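Local atomic coordinates of NAD-dependent aldehyde dehydrogenase (Burkholderia multivorans, PDB entry 5UJU), a protein that probably oxidises aldehydes to carboxylic acids with NAD+ as the hydride acceptor. Residues D390-V395 and Q427-P432. Residues are numbered along the deposited sequence; the frame is centred on the assembly and turned at random.
Sequences DPARSV and QHPAFP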
ATOM      1  N   ASP A 390     -33.625 -31.799  -9.471  1.00 31.62           N
ATOM      2  CA  ASP A 390     -33.944 -32.930  -8.609  1.00 30.89           C
ATOM      3  C   ASP A 390     -33.228 -32.813  -7.275  1.00 33.12           C
ATOM      4  O   ASP A 390     -31.993 -32.726  -7.267  1.00 31.78           O
ATOM      5  CB  ASP A 390     -33.564 -34.242  -9.274  1.00 28.36           C
ATOM      6  CG  ASP A 390     -33.824 -35.416  -8.369  1.00 34.36           C
ATOM      7  OD1 ASP A 390     -35.008 -35.613  -8.027  1.00 33.04           O
ATOM      8  OD2 ASP A 390     -32.859 -36.110  -7.963  1.00 32.99           O
ATOM      9  N   PRO A 391     -33.938 -32.817  -6.141  1.00 31.12           N
ATOM     10  CA  PRO A 391     -33.251 -32.691  -4.835  1.00 30.20           C
ATOM     11  C   PRO A 391     -32.118 -33.684  -4.610  1.00 29.59           C
ATOM     12  O   PRO A 391     -31.000 -33.270  -4.285  1.00 30.50           O
ATOM     13  CB  PRO A 391     -34.389 -32.901  -3.831  1.00 22.80           C
ATOM     14  CG  PRO A 391     -35.627 -32.503  -4.566  1.00 27.03           C
ATOM     15  CD  PRO A 391     -35.401 -32.900  -5.998  1.00 26.61           C
ATOM     16  N   ALA A 392     -32.361 -34.985  -4.792  1.00 33.16           N
ATOM     17  CA  ALA A 392     -31.317 -35.964  -4.484  1.00 35.70           C
ATOM     18  C   ALA A 392     -30.082 -35.752  -5.352  1.00 35.90           C
ATOM     19  O   ALA A 392     -28.952 -35.852  -4.866  1.00 28.52           O
ATOM     20  CB  ALA A 392     -31.850 -37.389  -4.645  1.00 36.83           C
ATOM     21  N   ARG A 393     -30.272 -35.430  -6.637  1.00 28.94           N
ATOM     22  CA  ARG A 393     -29.138 -35.265  -7.540  1.00 30.74           C
ATOM     23  C   ARG A 393     -28.503 -33.882  -7.449  1.00 33.00           C
ATOM     24  O   ARG A 393     -27.387 -33.698  -7.947  1.00 33.22           O
ATOM     25  CB  ARG A 393     -29.564 -35.531  -8.992  1.00 29.62           C
ATOM     26  CG  ARG A 393     -29.902 -36.988  -9.273  1.00 34.46           C
ATOM     27  CD  ARG A 393     -30.088 -37.272 -10.763  1.00 43.58           C
ATOM     28  NE  ARG A 393     -31.344 -36.741 -11.298  1.00 45.99           N
ATOM     29  CZ  ARG A 393     -31.444 -35.603 -11.985  1.00 47.51           C
ATOM     30  NH1 ARG A 393     -30.363 -34.874 -12.228  1.00 45.20           N
ATOM     31  NH2 ARG A 393     -32.628 -35.196 -12.438  1.00 42.57           N
ATOM     32  N   SER A 394     -29.151 -32.919  -6.791  1.00 30.88           N
ATOM     33  CA  SER A 394     -28.665 -31.546  -6.824  1.00 28.71           C
ATOM     34  C   SER A 394     -28.171 -30.994  -5.494  1.00 27.72           C
ATOM     35  O   SER A 394     -27.436 -30.008  -5.513  1.00 26.71           O
ATOM     36  CB  SER A 394     -29.772 -30.602  -7.313  1.00 27.49           C
ATOM     37  OG  SER A 394     -30.471 -31.180  -8.420  1.00 42.08           O
ATOM     38  N   VAL A 395     -28.552 -31.581  -4.354  1.00 28.65           N
ATOM     39  CA  VAL A 395     -28.310 -30.900  -3.077  1.00 38.92           C
ATOM     40  C   VAL A 395     -26.825 -30.725  -2.811  1.00 35.36           C
ATOM     41  O   VAL A 395     -26.406 -29.720  -2.234  1.00 34.95           O
ATOM     42  CB  VAL A 395     -28.999 -31.620  -1.899  1.00 37.13           C
ATOM     43  CG1 VAL A 395     -30.505 -31.398  -1.955  1.00 37.13           C
ATOM     44  CG2 VAL A 395     -28.632 -33.094  -1.857  1.00 34.14           C
ATOM     45  N   GLN A 427     -37.344 -29.951  -1.708  1.00 34.58           N
ATOM     46  CA  GLN A 427     -37.376 -30.576  -0.390  1.00 36.67           C
ATOM     47  C   GLN A 427     -36.087 -31.369  -0.258  1.00 30.61           C
ATOM     48  O   GLN A 427     -35.860 -32.321  -1.012  1.00 26.29           O
ATOM     49  CB  GLN A 427     -38.606 -31.467  -0.202  1.00 32.08           C
ATOM     50  CG  GLN A 427     -38.677 -32.132   1.183  1.00 24.14           C
ATOM     51  CD  GLN A 427     -38.891 -31.151   2.316  1.00 32.94           C
ATOM     52  OE1 GLN A 427     -39.203 -29.988   2.088  1.00 32.81           O
ATOM     53  NE2 GLN A 427     -38.693 -31.612   3.553  1.00 30.82           N
ATOM     54  N   HIS A 428     -35.227 -30.937   0.651  1.00 27.94           N
ATOM     55  CA  HIS A 428     -33.960 -31.627   0.869  1.00 30.45           C
ATOM     56  C   HIS A 428     -34.238 -33.021   1.411  1.00 33.40           C
ATOM     57  O   HIS A 428     -34.970 -33.158   2.397  1.00 34.36           O
ATOM     58  CB  HIS A 428     -33.077 -30.840   1.841  1.00 30.97           C
ATOM     59  CG  HIS A 428     -31.633 -31.241   1.798  1.00 30.09           C
ATOM     60  ND1 HIS A 428     -31.200 -32.501   2.149  1.00 27.89           N
ATOM     61  CD2 HIS A 428     -30.527 -30.553   1.432  1.00 28.78           C
ATOM     62  CE1 HIS A 428     -29.889 -32.572   1.998  1.00 30.66           C
ATOM     63  NE2 HIS A 428     -29.457 -31.400   1.571  1.00 28.61           N
ATOM     64  N   PRO A 429     -33.665 -34.070   0.823  1.00 32.59           N
ATOM     65  CA  PRO A 429     -33.998 -35.430   1.278  1.00 34.14           C
ATOM     66  C   PRO A 429     -33.557 -35.727   2.706  1.00 34.54           C
ATOM     67  O   PRO A 429     -34.137 -36.618   3.339  1.00 34.06           O
ATOM     68  CB  PRO A 429     -33.264 -36.329   0.277  1.00 35.63           C
ATOM     69  CG  PRO A 429     -32.896 -35.430  -0.867  1.00 41.03           C
ATOM     70  CD  PRO A 429     -32.704 -34.074  -0.287  1.00 32.81           C
ATOM     71  N   ALA A 430     -32.555 -35.019   3.228  1.00 32.33           N
ATOM     72  CA  ALA A 430     -32.012 -35.303   4.554  1.00 31.92           C
ATOM     73  C   ALA A 430     -32.289 -34.225   5.592  1.00 37.37           C
ATOM     74  O   ALA A 430     -32.174 -34.506   6.790  1.00 38.24           O
ATOM     75  CB  ALA A 430     -30.492 -35.501   4.473  1.00 35.05           C
ATOM     76  N   PHE A 431     -32.675 -33.020   5.174  1.00 32.27           N
ATOM     77  CA  PHE A 431     -32.897 -31.894   6.081  1.00 35.58           C
ATOM     78  C   PHE A 431     -34.273 -31.317   5.790  1.00 36.74           C
ATOM     79  O   PHE A 431     -34.420 -30.446   4.923  1.00 37.54           O
ATOM     80  CB  PHE A 431     -31.817 -30.823   5.928  1.00 34.97           C
ATOM     81  CG  PHE A 431     -30.454 -31.262   6.367  1.00 36.75           C
ATOM     82  CD1 PHE A 431     -30.136 -31.322   7.720  1.00 34.84           C
ATOM     83  CD2 PHE A 431     -29.483 -31.601   5.441  1.00 36.56           C
ATOM     84  CE1 PHE A 431     -28.871 -31.723   8.144  1.00 37.71           C
ATOM     85  CE2 PHE A 431     -28.216 -32.007   5.860  1.00 39.05           C
ATOM     86  CZ  PHE A 431     -27.913 -32.064   7.216  1.00 37.97           C
ATOM     87  N   PRO A 432     -35.300 -31.764   6.521  1.00 38.46           N
ATOM     88  CA  PRO A 432     -36.681 -31.375   6.187  1.00 38.24           C
ATOM     89  C   PRO A 432     -36.918 -29.878   6.139  1.00 34.69           C
ATOM     90  O   PRO A 432     -37.804 -29.421   5.407  1.00 33.52           O
ATOM     91  CB  PRO A 432     -37.504 -32.018   7.316  1.00 43.02           C
ATOM     92  CG  PRO A 432     -36.649 -33.127   7.841  1.00 41.52           C
ATOM     93  CD  PRO A 432     -35.234 -32.666   7.691  1.00 36.78           C
TER
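Pro391 and His428 bring the two backbones nearest, with their CA atoms 5.8 Å apart, where the N-terminal part of helix 391-398 lies against an irregular loop. The meeting is made by van der Waals contact. Val395 packs against one face of the His428 imidazole. Its CG1 sits 3.8 Å from the ring centroid, 23° off the normal, a CH-pi contact displaced toward CD2. With chi1 at -73°, CG1 stands opposite the carbonyl carbon and faces the ring, while CG2 reaches the NE2 and CE1 side. The opposite face of the imidazole is met by CD2 of Phe431, so the ring is sandwiched between an aliphatic branch and a phenyl edge. Its rotation is also fixed within the loop. Ala430 N donates to His428 ND1 at 3.1 Å, almost exactly in the ring plane and fairly straight at 163°. ND1 thus acts as an acceptor, consistent with a neutral ring protonated on NE2.

Pro429 fits beside the helix start. Its CD lies 3.8 Å from Val395 CG1 and also meets CB of Pro391, and its CG rests 4.0 Å from Ala392 CA. Pro391 CB in turn comes within 3.2 Å of the Gln427 carbonyl O, a close polar-apolar approach.

Asp390 is the N-cap of the helix. Its OD2 accepts from Arg393 N at 3.0 Å, from above the carboxylate plane. On the loop side, Gln427 NE2 donates to the Pro432 carbonyl O and links the ends of 427-432.

Helix 391-398 directly follows helix 373-388, and Arg393 NH1 bonds back to Lys386 O. Phe431 also meets Tyr84 and Val86. This is plain packing of a short capped helix on the loop between strands 418-421 and 440-445, an antiparallel pair at one margin of the seven-stranded mixed sheet.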